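Local atomic coordinates of insecticyanin-A (Manduca sexta, PDB entry 1Z24), a protein that binds the blue bile pigment biliverdin IX gamma and, together with lipoprotein-bound carotenes, gives hornworms their green camouflage coloration. Residues 52-60 and 68-76; 106-117 and 149-160. One frame throughout, in Å; residues are numbered along the deposited sequence.

Contact 1 (52-60 and 68-76); sequences GKKASVYNS and EYMEGDLEI. With BLV (biliverdin IX gamma chromophore), chain B.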
loop_
_atom_site.group_PDB
_atom_site.type_symbol
_atom_site.label_atom_id
_atom_site.label_comp_id
_atom_site.label_asym_id
_atom_site.label_seq_id
_atom_site.Cartn_x
_atom_site.Cartn_y
_atom_site.Cartn_z
ATOM N N GLY A 52 -29.722 -19.389 6.680
ATOM C CA GLY A 52 -29.176 -20.283 5.663
ATOM C C GLY A 52 -29.597 -19.656 4.348
ATOM O O GLY A 52 -29.088 -19.921 3.258
ATOM N N LYS A 53 -30.561 -18.774 4.516
ATOM C CA LYS A 53 -31.111 -18.068 3.407
ATOM C C LYS A 53 -31.087 -16.630 3.777
ATOM O O LYS A 53 -30.926 -15.735 2.944
ATOM C CB LYS A 53 -32.591 -18.478 3.172
ATOM C CG LYS A 53 -33.152 -18.249 1.740
ATOM C CD LYS A 53 -34.679 -18.399 1.574
ATOM C CE LYS A 53 -35.237 -17.759 0.283
ATOM N NZ LYS A 53 -35.959 -18.668 -0.640
ATOM N N LYS A 54 -31.258 -16.405 5.056
ATOM C CA LYS A 54 -31.261 -15.024 5.427
ATOM C C LYS A 54 -30.432 -14.680 6.621
ATOM O O LYS A 54 -30.413 -15.410 7.616
ATOM C CB LYS A 54 -32.624 -14.450 5.522
ATOM C CG LYS A 54 -32.568 -12.943 5.728
ATOM C CD LYS A 54 -33.965 -12.313 5.900
ATOM C CE LYS A 54 -34.147 -11.234 7.009
ATOM N NZ LYS A 54 -35.546 -11.117 7.548
ATOM N N ALA A 55 -29.764 -13.543 6.494
ATOM C CA ALA A 55 -28.908 -13.042 7.544
ATOM C C ALA A 55 -29.309 -11.645 7.985
ATOM O O ALA A 55 -29.689 -10.825 7.177
ATOM C CB ALA A 55 -27.471 -13.145 7.102
ATOM N N SER A 56 -29.242 -11.381 9.283
ATOM C CA SER A 56 -29.609 -10.073 9.803
ATOM C C SER A 56 -28.586 -9.558 10.793
ATOM O O SER A 56 -27.743 -10.298 11.292
ATOM C CB SER A 56 -30.940 -10.109 10.482
ATOM O OG SER A 56 -30.905 -10.937 11.591
ATOM N N VAL A 57 -28.636 -8.280 11.090
ATOM C CA VAL A 57 -27.673 -7.738 12.039
ATOM C C VAL A 57 -28.335 -6.929 13.143
ATOM O O VAL A 57 -29.315 -6.228 12.934
ATOM C CB VAL A 57 -26.489 -6.985 11.352
ATOM C CG1 VAL A 57 -26.877 -6.321 10.060
ATOM C CG2 VAL A 57 -25.866 -5.925 12.226
ATOM N N TYR A 58 -27.783 -7.028 14.321
ATOM C CA TYR A 58 -28.245 -6.297 15.428
ATOM C C TYR A 58 -26.982 -5.676 16.047
ATOM O O TYR A 58 -26.131 -6.362 16.611
ATOM C CB TYR A 58 -28.982 -7.200 16.437
ATOM C CG TYR A 58 -29.401 -6.381 17.647
ATOM C CD1 TYR A 58 -30.627 -5.715 17.658
ATOM C CD2 TYR A 58 -28.612 -6.273 18.782
ATOM C CE1 TYR A 58 -31.046 -4.935 18.727
ATOM C CE2 TYR A 58 -29.017 -5.510 19.881
ATOM C CZ TYR A 58 -30.233 -4.845 19.843
ATOM O OH TYR A 58 -30.668 -4.146 20.913
ATOM N N ASN A 59 -26.838 -4.360 15.934
ATOM C CA ASN A 59 -25.685 -3.717 16.509
ATOM C C ASN A 59 -26.100 -2.835 17.679
ATOM O O ASN A 59 -27.124 -2.126 17.644
ATOM C CB ASN A 59 -25.057 -2.703 15.521
ATOM C CG ASN A 59 -24.137 -3.202 14.417
ATOM O OD1 ASN A 59 -23.523 -4.317 14.501
ATOM N ND2 ASN A 59 -24.056 -2.336 13.317
ATOM N N SER A 60 -25.286 -2.838 18.718
ATOM C CA SER A 60 -25.584 -2.020 19.837
ATOM C C SER A 60 -24.389 -1.608 20.641
ATOM O O SER A 60 -23.341 -2.230 20.662
ATOM C CB SER A 60 -26.590 -2.676 20.801
ATOM O OG SER A 60 -25.983 -3.659 21.651
ATOM N N GLU A 68 -28.105 2.262 22.512
ATOM C CA GLU A 68 -28.486 2.532 21.143
ATOM C C GLU A 68 -28.221 1.330 20.246
ATOM O O GLU A 68 -27.168 0.631 20.317
ATOM C CB GLU A 68 -27.832 3.774 20.589
ATOM C CG GLU A 68 -28.151 4.953 21.465
ATOM C CD GLU A 68 -27.340 6.146 21.049
ATOM O OE1 GLU A 68 -26.650 6.154 20.050
ATOM O OE2 GLU A 68 -27.429 7.151 21.861
ATOM N N TYR A 69 -29.205 1.089 19.364
ATOM C CA TYR A 69 -29.029 -0.030 18.492
ATOM C C TYR A 69 -29.491 0.200 17.070
ATOM O O TYR A 69 -30.168 1.188 16.766
ATOM C CB TYR A 69 -29.669 -1.244 19.127
ATOM C CG TYR A 69 -31.125 -1.050 19.246
ATOM C CD1 TYR A 69 -31.923 -1.637 18.260
ATOM C CD2 TYR A 69 -31.691 -0.324 20.309
ATOM C CE1 TYR A 69 -33.313 -1.511 18.332
ATOM C CE2 TYR A 69 -33.082 -0.188 20.404
ATOM C CZ TYR A 69 -33.868 -0.791 19.404
ATOM O OH TYR A 69 -35.238 -0.697 19.424
ATOM N N MET A 70 -29.092 -0.734 16.200
ATOM C CA MET A 70 -29.429 -0.682 14.786
ATOM C C MET A 70 -29.747 -2.068 14.318
ATOM O O MET A 70 -29.040 -3.020 14.665
ATOM C CB MET A 70 -28.160 -0.382 13.971
ATOM C CG MET A 70 -27.508 0.925 14.282
ATOM S SD MET A 70 -25.811 1.039 13.648
ATOM C CE MET A 70 -26.006 1.422 11.928
ATOM N N GLU A 71 -30.794 -2.175 13.522
ATOM C CA GLU A 71 -31.194 -3.455 12.978
ATOM C C GLU A 71 -31.087 -3.420 11.470
ATOM O O GLU A 71 -31.526 -2.444 10.864
ATOM C CB GLU A 71 -32.631 -3.780 13.380
ATOM C CG GLU A 71 -32.828 -3.645 14.908
ATOM C CD GLU A 71 -34.126 -4.240 15.432
ATOM O OE1 GLU A 71 -34.151 -5.339 15.907
ATOM O OE2 GLU A 71 -35.202 -3.487 15.301
ATOM N N GLY A 72 -30.484 -4.445 10.842
ATOM C CA GLY A 72 -30.382 -4.394 9.400
ATOM C C GLY A 72 -30.218 -5.759 8.816
ATOM O O GLY A 72 -30.315 -6.743 9.520
ATOM N N ASP A 73 -29.961 -5.776 7.518
ATOM C CA ASP A 73 -29.775 -6.976 6.795
ATOM C C ASP A 73 -28.316 -7.187 6.544
ATOM O O ASP A 73 -27.528 -6.248 6.505
ATOM C CB ASP A 73 -30.552 -6.870 5.481
ATOM C CG ASP A 73 -32.076 -6.731 5.725
ATOM O OD1 ASP A 73 -32.742 -5.807 5.261
ATOM O OD2 ASP A 73 -32.590 -7.703 6.469
ATOM N N LEU A 74 -27.989 -8.438 6.371
ATOM C CA LEU A 74 -26.619 -8.798 6.117
ATOM C C LEU A 74 -26.531 -9.755 4.953
ATOM O O LEU A 74 -27.323 -10.684 4.853
ATOM C CB LEU A 74 -26.031 -9.436 7.420
ATOM C CG LEU A 74 -24.496 -9.531 7.370
ATOM C CD1 LEU A 74 -23.886 -9.810 8.725
ATOM C CD2 LEU A 74 -24.055 -10.664 6.499
ATOM N N GLU A 75 -25.561 -9.566 4.084
ATOM C CA GLU A 75 -25.409 -10.463 2.959
ATOM C C GLU A 75 -23.964 -10.490 2.497
ATOM O O GLU A 75 -23.194 -9.542 2.736
ATOM C CB GLU A 75 -26.266 -9.918 1.833
ATOM C CG GLU A 75 -26.804 -10.916 0.851
ATOM C CD GLU A 75 -27.405 -10.179 -0.267
ATOM O OE1 GLU A 75 -27.791 -10.714 -1.303
ATOM O OE2 GLU A 75 -27.449 -8.887 0.010
ATOM N N ILE A 76 -23.608 -11.585 1.839
ATOM C CA ILE A 76 -22.273 -11.665 1.353
ATOM C C ILE A 76 -22.131 -10.696 0.195
ATOM O O ILE A 76 -23.010 -10.562 -0.675
ATOM C CB ILE A 76 -21.931 -13.051 0.794
ATOM C CG1 ILE A 76 -22.037 -14.169 1.832
ATOM C CG2 ILE A 76 -20.528 -13.091 0.145
ATOM C CD1 ILE A 76 -21.092 -14.076 3.032
HETATM N NA BLV B . -19.065 0.778 10.609
HETATM C C1A BLV B . -18.931 1.809 9.740
HETATM C C2A BLV B . -18.371 1.419 8.456
HETATM C C3A BLV B . -18.165 0.074 8.546
HETATM C C4A BLV B . -18.595 -0.310 9.904
HETATM C CMA BLV B . -17.515 -0.918 7.509
HETATM O OA BLV B . -19.264 2.940 10.019
HETATM C CAA BLV B . -18.049 2.323 7.337
HETATM C CBA BLV B . -16.776 2.979 7.782
HETATM C CGA BLV B . -16.432 4.099 6.801
HETATM O O1A BLV B . -15.583 3.971 5.962
HETATM O O2A BLV B . -17.052 5.114 6.850
HETATM C CHB BLV B . -18.495 -1.615 10.385
HETATM N NB BLV B . -19.463 -1.440 12.624
HETATM C C1B BLV B . -18.682 -2.071 11.680
HETATM C C2B BLV B . -18.120 -3.289 12.206
HETATM C C3B BLV B . -18.562 -3.376 13.461
HETATM C C4B BLV B . -19.396 -2.199 13.724
HETATM C CMB BLV B . -17.223 -4.267 11.461
HETATM C CAB BLV B . -18.243 -4.469 14.437
HETATM C CBB BLV B . -18.003 -4.017 15.710
HETATM C CHC BLV B . -20.071 -1.984 14.934
HETATM N NC BLV B . -21.183 0.162 14.772
HETATM C C1C BLV B . -20.998 -1.061 15.324
HETATM C C2C BLV B . -21.906 -1.277 16.463
HETATM C C3C BLV B . -22.706 -0.222 16.632
HETATM C C4C BLV B . -22.242 0.719 15.534
HETATM C CMC BLV B . -21.988 -2.521 17.214
HETATM C CAC BLV B . -23.817 0.135 17.639
HETATM C CBC BLV B . -24.788 1.021 17.312
HETATM C CHD BLV B . -22.729 2.060 15.342
HETATM N ND BLV B . -22.578 2.168 12.878
HETATM C C1D BLV B . -22.906 2.727 14.146
HETATM C C2D BLV B . -23.490 4.091 13.963
HETATM C C3D BLV B . -23.513 4.353 12.612
HETATM C C4D BLV B . -22.963 3.163 11.987
HETATM C CMD BLV B . -23.952 5.045 15.023
HETATM O OD BLV B . -22.854 3.044 10.790
HETATM C CAD BLV B . -24.017 5.573 11.951
HETATM C CBD BLV B . -25.387 5.264 11.378
HETATM C CGD BLV B . -25.904 6.438 10.467
HETATM O O1D BLV B . -26.614 7.274 10.925
HETATM O O2D BLV B . -25.573 6.529 9.299
#
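Tyr-58 and Tyr-69 lie against each other on the outer surface of a beta hairpin, two neighbouring antiparallel strands of the lipocalin barrel. Their planes are only 25° apart, but the rings are slid so far that they barely overlap, with centroids 5.4 Å from one another. The touching is done by Tyr-58 CE1, 3.4 Å from Tyr-69 CD1, while the Tyr-58 hydroxyl passes beside CB and CG of its neighbour. With CG of Tyr-58 anti to the backbone N (chi1 177°), that ring leans across to the partner strand. Glu-71, directly opposite in a non-hydrogen-bonded pair, brings OE1 to the edge of the same ring, 4.0 Å from Tyr-58 CD1, its carboxylate nearly perpendicular to the ring. Replacing Tyr-58 by an alanine would probably leave the Tyr-69 ring without its lateral neighbour and set it freer to turn, although Thr-180 and Ser-182 of strand 179-182 also touch the Tyr-69 side chain.

On the opposite surface of the hairpin the chemistry changes. Val-57 faces Gly-72, and CG1 of the valine lies against the glycine carbonyl; two backbone bonds join this pair. Asn-59 and Met-70, the next hydrogen-bonded pair, exchange two backbone hydrogen bonds, Asn-59 N reaching Met-70 O at 2.9 Å. Their side chains meet as Asn-59 ND2 at 3.8 Å from Met-70 SD, both looking into the pigment pocket, with Phe-92 of strand 88-94 alongside. Asn-59 CB rests 3.5 Å from the methyl CMC of biliverdin. The methionine, bent at its last torsion (chi3 80°), lays its thioether along another pyrrole ring: SD is 3.4 Å from C1D and CE 3.5 Å from C4D of the pigment.

Contact 2 (106-117 and 149-160); sequences LATDYKNYAINY and VDNVLKTFSHLI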
loop_
_atom_site.group_PDB
_atom_site.type_symbol
_atom_site.label_atom_id
_atom_site.label_comp_id
_atom_site.label_asym_id
_atom_site.label_seq_id
_atom_site.Cartn_x
_atom_site.Cartn_y
_atom_site.Cartn_z
ATOM N N LEU A 106 -10.258 -9.744 7.351
ATOM C CA LEU A 106 -8.889 -10.113 7.021
ATOM C C LEU A 106 -8.527 -11.513 7.506
ATOM O O LEU A 106 -7.791 -12.259 6.867
ATOM C CB LEU A 106 -7.916 -9.158 7.733
ATOM C CG LEU A 106 -8.063 -7.708 7.335
ATOM C CD1 LEU A 106 -6.822 -6.896 7.720
ATOM C CD2 LEU A 106 -8.378 -7.650 5.853
ATOM N N ALA A 107 -9.031 -11.864 8.669
ATOM C CA ALA A 107 -8.762 -13.178 9.262
ATOM C C ALA A 107 -9.684 -13.500 10.446
ATOM O O ALA A 107 -10.139 -12.629 11.176
ATOM C CB ALA A 107 -7.410 -13.086 9.947
ATOM N N THR A 108 -9.949 -14.783 10.627
ATOM C CA THR A 108 -10.777 -15.235 11.706
ATOM C C THR A 108 -10.710 -16.747 11.868
ATOM O O THR A 108 -10.501 -17.517 10.911
ATOM C CB THR A 108 -12.232 -14.940 11.345
ATOM O OG1 THR A 108 -13.024 -15.262 12.479
ATOM C CG2 THR A 108 -12.748 -15.782 10.144
ATOM N N ASP A 109 -10.922 -17.173 13.101
ATOM C CA ASP A 109 -10.964 -18.610 13.398
ATOM C C ASP A 109 -12.415 -19.019 13.671
ATOM O O ASP A 109 -12.691 -20.109 14.106
ATOM C CB ASP A 109 -10.176 -19.149 14.545
ATOM C CG ASP A 109 -10.596 -18.534 15.824
ATOM O OD1 ASP A 109 -11.455 -17.661 15.954
ATOM O OD2 ASP A 109 -9.930 -19.058 16.764
ATOM N N TYR A 110 -13.346 -18.093 13.416
ATOM C CA TYR A 110 -14.790 -18.253 13.580
ATOM C C TYR A 110 -15.320 -18.450 15.009
ATOM O O TYR A 110 -16.348 -17.881 15.366
ATOM C CB TYR A 110 -15.366 -19.333 12.676
ATOM C CG TYR A 110 -15.067 -19.126 11.223
ATOM C CD1 TYR A 110 -15.891 -18.237 10.533
ATOM C CD2 TYR A 110 -14.022 -19.777 10.546
ATOM C CE1 TYR A 110 -15.709 -18.002 9.170
ATOM C CE2 TYR A 110 -13.811 -19.531 9.185
ATOM C CZ TYR A 110 -14.659 -18.642 8.511
ATOM O OH TYR A 110 -14.446 -18.378 7.191
ATOM N N LYS A 111 -14.638 -19.250 15.828
ATOM C CA LYS A 111 -15.091 -19.483 17.196
ATOM C C LYS A 111 -14.585 -18.464 18.178
ATOM O O LYS A 111 -15.188 -18.307 19.221
ATOM C CB LYS A 111 -14.463 -20.715 17.797
ATOM C CG LYS A 111 -14.556 -21.838 16.843
ATOM C CD LYS A 111 -15.935 -22.466 16.912
ATOM C CE LYS A 111 -16.022 -23.785 16.149
ATOM N NZ LYS A 111 -16.506 -23.649 14.751
ATOM N N ASN A 112 -13.476 -17.783 17.913
ATOM C CA ASN A 112 -13.039 -16.843 18.950
ATOM C C ASN A 112 -12.703 -15.415 18.545
ATOM O O ASN A 112 -12.926 -14.498 19.322
ATOM C CB ASN A 112 -11.637 -17.281 19.410
ATOM C CG ASN A 112 -11.730 -18.670 19.887
ATOM O OD1 ASN A 112 -12.452 -18.941 20.817
ATOM N ND2 ASN A 112 -11.093 -19.562 19.198
ATOM N N TYR A 113 -12.106 -15.218 17.375
ATOM C CA TYR A 113 -11.741 -13.865 16.991
ATOM C C TYR A 113 -11.915 -13.638 15.503
ATOM O O TYR A 113 -11.968 -14.578 14.677
ATOM C CB TYR A 113 -10.222 -13.600 17.340
ATOM C CG TYR A 113 -9.329 -14.240 16.291
ATOM C CD1 TYR A 113 -8.936 -13.563 15.124
ATOM C CD2 TYR A 113 -8.902 -15.561 16.457
ATOM C CE1 TYR A 113 -8.187 -14.204 14.132
ATOM C CE2 TYR A 113 -8.135 -16.220 15.494
ATOM C CZ TYR A 113 -7.790 -15.529 14.329
ATOM O OH TYR A 113 -7.052 -16.165 13.395
ATOM N N ALA A 114 -11.973 -12.357 15.194
ATOM C CA ALA A 114 -12.066 -11.883 13.834
ATOM C C ALA A 114 -11.341 -10.561 13.742
ATOM O O ALA A 114 -11.387 -9.767 14.678
ATOM C CB ALA A 114 -13.472 -11.671 13.255
ATOM N N ILE A 115 -10.673 -10.323 12.608
ATOM C CA ILE A 115 -9.980 -9.065 12.329
ATOM C C ILE A 115 -10.650 -8.507 11.075
ATOM O O ILE A 115 -10.504 -9.063 9.965
ATOM C CB ILE A 115 -8.468 -9.151 12.212
ATOM C CG1 ILE A 115 -7.906 -9.746 13.495
ATOM C CG2 ILE A 115 -7.851 -7.784 12.016
ATOM C CD1 ILE A 115 -6.473 -10.209 13.248
ATOM N N ASN A 116 -11.422 -7.422 11.279
ATOM C CA ASN A 116 -12.188 -6.728 10.228
ATOM C C ASN A 116 -11.560 -5.405 9.851
ATOM O O ASN A 116 -10.891 -4.779 10.667
ATOM C CB ASN A 116 -13.658 -6.533 10.663
ATOM C CG ASN A 116 -14.463 -7.813 10.527
ATOM O OD1 ASN A 116 -15.679 -7.798 10.499
ATOM N ND2 ASN A 116 -13.803 -8.878 10.444
ATOM N N TYR A 117 -11.777 -4.984 8.617
ATOM C CA TYR A 117 -11.173 -3.742 8.178
ATOM C C TYR A 117 -11.903 -3.085 7.029
ATOM O O TYR A 117 -12.744 -3.683 6.450
ATOM C CB TYR A 117 -9.852 -4.268 7.581
ATOM C CG TYR A 117 -9.006 -3.432 6.601
ATOM C CD1 TYR A 117 -7.892 -2.731 7.069
ATOM C CD2 TYR A 117 -9.302 -3.395 5.235
ATOM C CE1 TYR A 117 -7.068 -1.981 6.223
ATOM C CE2 TYR A 117 -8.488 -2.664 4.368
ATOM C CZ TYR A 117 -7.379 -1.973 4.864
ATOM O OH TYR A 117 -6.591 -1.272 4.008
ATOM N N VAL A 149 -4.154 -13.659 18.092
ATOM C CA VAL A 149 -4.512 -12.398 17.458
ATOM C C VAL A 149 -3.298 -11.519 17.187
ATOM O O VAL A 149 -3.102 -10.953 16.126
ATOM C CB VAL A 149 -5.499 -11.683 18.417
ATOM C CG1 VAL A 149 -5.697 -10.233 18.046
ATOM C CG2 VAL A 149 -6.849 -12.371 18.366
ATOM N N ASP A 150 -2.456 -11.408 18.169
ATOM C CA ASP A 150 -1.315 -10.578 17.969
ATOM C C ASP A 150 -0.405 -11.051 16.871
ATOM O O ASP A 150 0.248 -10.255 16.213
ATOM C CB ASP A 150 -0.383 -10.646 19.171
ATOM C CG ASP A 150 -0.802 -9.915 20.413
ATOM O OD1 ASP A 150 -0.293 -10.231 21.497
ATOM O OD2 ASP A 150 -1.733 -8.962 20.220
ATOM N N ASN A 151 -0.310 -12.338 16.694
ATOM C CA ASN A 151 0.587 -12.813 15.658
ATOM C C ASN A 151 -0.015 -12.662 14.279
ATOM O O ASN A 151 0.680 -12.429 13.296
ATOM C CB ASN A 151 0.874 -14.257 15.923
ATOM C CG ASN A 151 2.121 -14.393 16.776
ATOM O OD1 ASN A 151 3.228 -14.561 16.243
ATOM N ND2 ASN A 151 1.962 -14.315 18.106
ATOM N N VAL A 152 -1.324 -12.800 14.211
ATOM C CA VAL A 152 -2.006 -12.665 12.940
ATOM C C VAL A 152 -1.926 -11.192 12.490
ATOM O O VAL A 152 -1.564 -10.860 11.312
ATOM C CB VAL A 152 -3.451 -13.204 13.047
ATOM C CG1 VAL A 152 -4.290 -12.736 11.866
ATOM C CG2 VAL A 152 -3.503 -14.717 12.917
ATOM N N LEU A 153 -2.270 -10.334 13.442
ATOM C CA LEU A 153 -2.234 -8.909 13.202
ATOM C C LEU A 153 -0.894 -8.484 12.660
ATOM O O LEU A 153 -0.834 -7.713 11.750
ATOM C CB LEU A 153 -2.281 -8.101 14.483
ATOM C CG LEU A 153 -3.631 -7.544 14.714
ATOM C CD1 LEU A 153 -3.410 -6.696 15.916
ATOM C CD2 LEU A 153 -4.116 -6.690 13.546
ATOM N N LYS A 154 0.118 -9.079 13.183
ATOM C CA LYS A 154 1.426 -8.767 12.704
ATOM C C LYS A 154 1.592 -9.000 11.182
ATOM O O LYS A 154 2.216 -8.240 10.455
ATOM C CB LYS A 154 2.303 -9.754 13.408
ATOM C CG LYS A 154 3.594 -9.173 13.864
ATOM C CD LYS A 154 4.653 -10.226 14.197
ATOM C CE LYS A 154 6.111 -9.753 14.080
ATOM N NZ LYS A 154 6.756 -10.003 12.762
ATOM N N THR A 155 0.924 -10.004 10.664
ATOM C CA THR A 155 1.072 -10.194 9.249
ATOM C C THR A 155 0.381 -9.106 8.468
ATOM O O THR A 155 0.493 -9.016 7.274
ATOM C CB THR A 155 0.609 -11.534 8.823
ATOM O OG1 THR A 155 -0.791 -11.464 8.942
ATOM C CG2 THR A 155 1.144 -12.457 9.919
ATOM N N PHE A 156 -0.346 -8.265 9.145
ATOM C CA PHE A 156 -1.045 -7.149 8.464
ATOM C C PHE A 156 -0.510 -5.768 8.867
ATOM O O PHE A 156 -1.153 -4.704 8.709
ATOM C CB PHE A 156 -2.563 -7.153 8.704
ATOM C CG PHE A 156 -3.211 -8.435 8.222
ATOM C CD1 PHE A 156 -3.282 -8.666 6.853
ATOM C CD2 PHE A 156 -3.739 -9.396 9.092
ATOM C CE1 PHE A 156 -3.866 -9.817 6.335
ATOM C CE2 PHE A 156 -4.331 -10.556 8.577
ATOM C CZ PHE A 156 -4.381 -10.780 7.198
ATOM N N SER A 157 0.718 -5.794 9.397
ATOM C CA SER A 157 1.395 -4.621 9.868
ATOM C C SER A 157 1.473 -3.515 8.826
ATOM O O SER A 157 1.510 -2.351 9.189
ATOM C CB SER A 157 2.663 -4.927 10.695
ATOM O OG SER A 157 3.546 -5.581 9.786
ATOM N N HIS A 158 1.478 -3.859 7.550
ATOM C CA HIS A 158 1.550 -2.850 6.479
ATOM C C HIS A 158 0.191 -2.301 6.127
ATOM O O HIS A 158 0.054 -1.493 5.226
ATOM C CB HIS A 158 2.138 -3.470 5.181
ATOM C CG HIS A 158 1.343 -4.606 4.643
ATOM N ND1 HIS A 158 1.163 -5.776 5.343
ATOM C CD2 HIS A 158 0.689 -4.731 3.450
ATOM C CE1 HIS A 158 0.420 -6.562 4.603
ATOM N NE2 HIS A 158 0.124 -5.964 3.452
ATOM N N LEU A 159 -0.827 -2.761 6.813
ATOM C CA LEU A 159 -2.133 -2.271 6.500
ATOM C C LEU A 159 -2.796 -1.660 7.716
ATOM O O LEU A 159 -3.655 -0.804 7.580
ATOM C CB LEU A 159 -3.100 -3.358 6.070
ATOM C CG LEU A 159 -2.639 -4.075 4.839
ATOM C CD1 LEU A 159 -3.577 -5.250 4.682
ATOM C CD2 LEU A 159 -2.825 -3.162 3.621
ATOM N N ILE A 160 -2.396 -2.124 8.892
ATOM C CA ILE A 160 -2.957 -1.645 10.132
ATOM C C ILE A 160 -1.914 -1.317 11.142
ATOM O O ILE A 160 -1.097 -2.141 11.458
ATOM C CB ILE A 160 -3.859 -2.674 10.731
ATOM C CG1 ILE A 160 -5.049 -2.859 9.822
ATOM C CG2 ILE A 160 -4.346 -2.318 12.145
ATOM C CD1 ILE A 160 -5.685 -4.207 10.158
#
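Leu-106 slides in over one face of the Phe-156 ring, and its side chain can be followed atom by atom. CB starts above the rim of the ring, 3.9 Å from Phe-156 CZ. CG carries the chain on from there, set anti to the leucine's own carbonyl carbon (chi1 -61°), which directs the branch further over the phenyl group. CD1 then makes a CH-pi contact, 4.1 Å from the Phe-156 centroid and 15° off the ring normal. At its tip the same methyl meets Ile-160 CD1 end-on, at 3.8 Å. The other face of Phe-156 is taken by Thr-155 OG1, itself hydrogen-bonded to the Val-152 carbonyl oxygen.

This is the outer wall of the lipocalin barrel receiving its alpha helix: strand 113-117 and helix 149-154 run at 29° to each other. A classic beta bulge, in which Leu-106 and Ala-107 both face Ile-115, lets those two successive residues point at the helix. Val-152 fits between Ala-107 and Ile-115, its CG1 3.7 Å from Ala-107 CB and 3.6 Å from Ile-115 CD1. Further along, Val-149 CG2 presses on Tyr-113 at CB and CG, and the tyrosine OH reaches Val-152 CG2. Beyond the helix the chain drops Ile-160 beside Tyr-117, whose ring edge it meets: Ile-160 CG1 lies 4.0 Å from Tyr-117 CD1, and the Leu-159 carbonyl oxygen approaches that edge at CE1.

Both contacts reach the same curled sheet, on opposite sides of the chain's centre, but through different elements: contact 1 pairs two of its strands, contact 2 sets a helix and the chain after it on two others. Contact 1 is partly buried: backbone bonds join its strands, one surface is polar and aromatic, and the other faces the barrel interior, where Asn-59 and Met-70 line the pigment pocket. Contact 2 is buried and packs the barrel's outside against the helix; no hydrogen bond crosses it, and aliphatic and aromatic groups do the joining. Contact 1 touches the pigment through several residues, whereas in contact 2 Asn-116, pointing away from the helix, touches it from the barrel's inner side.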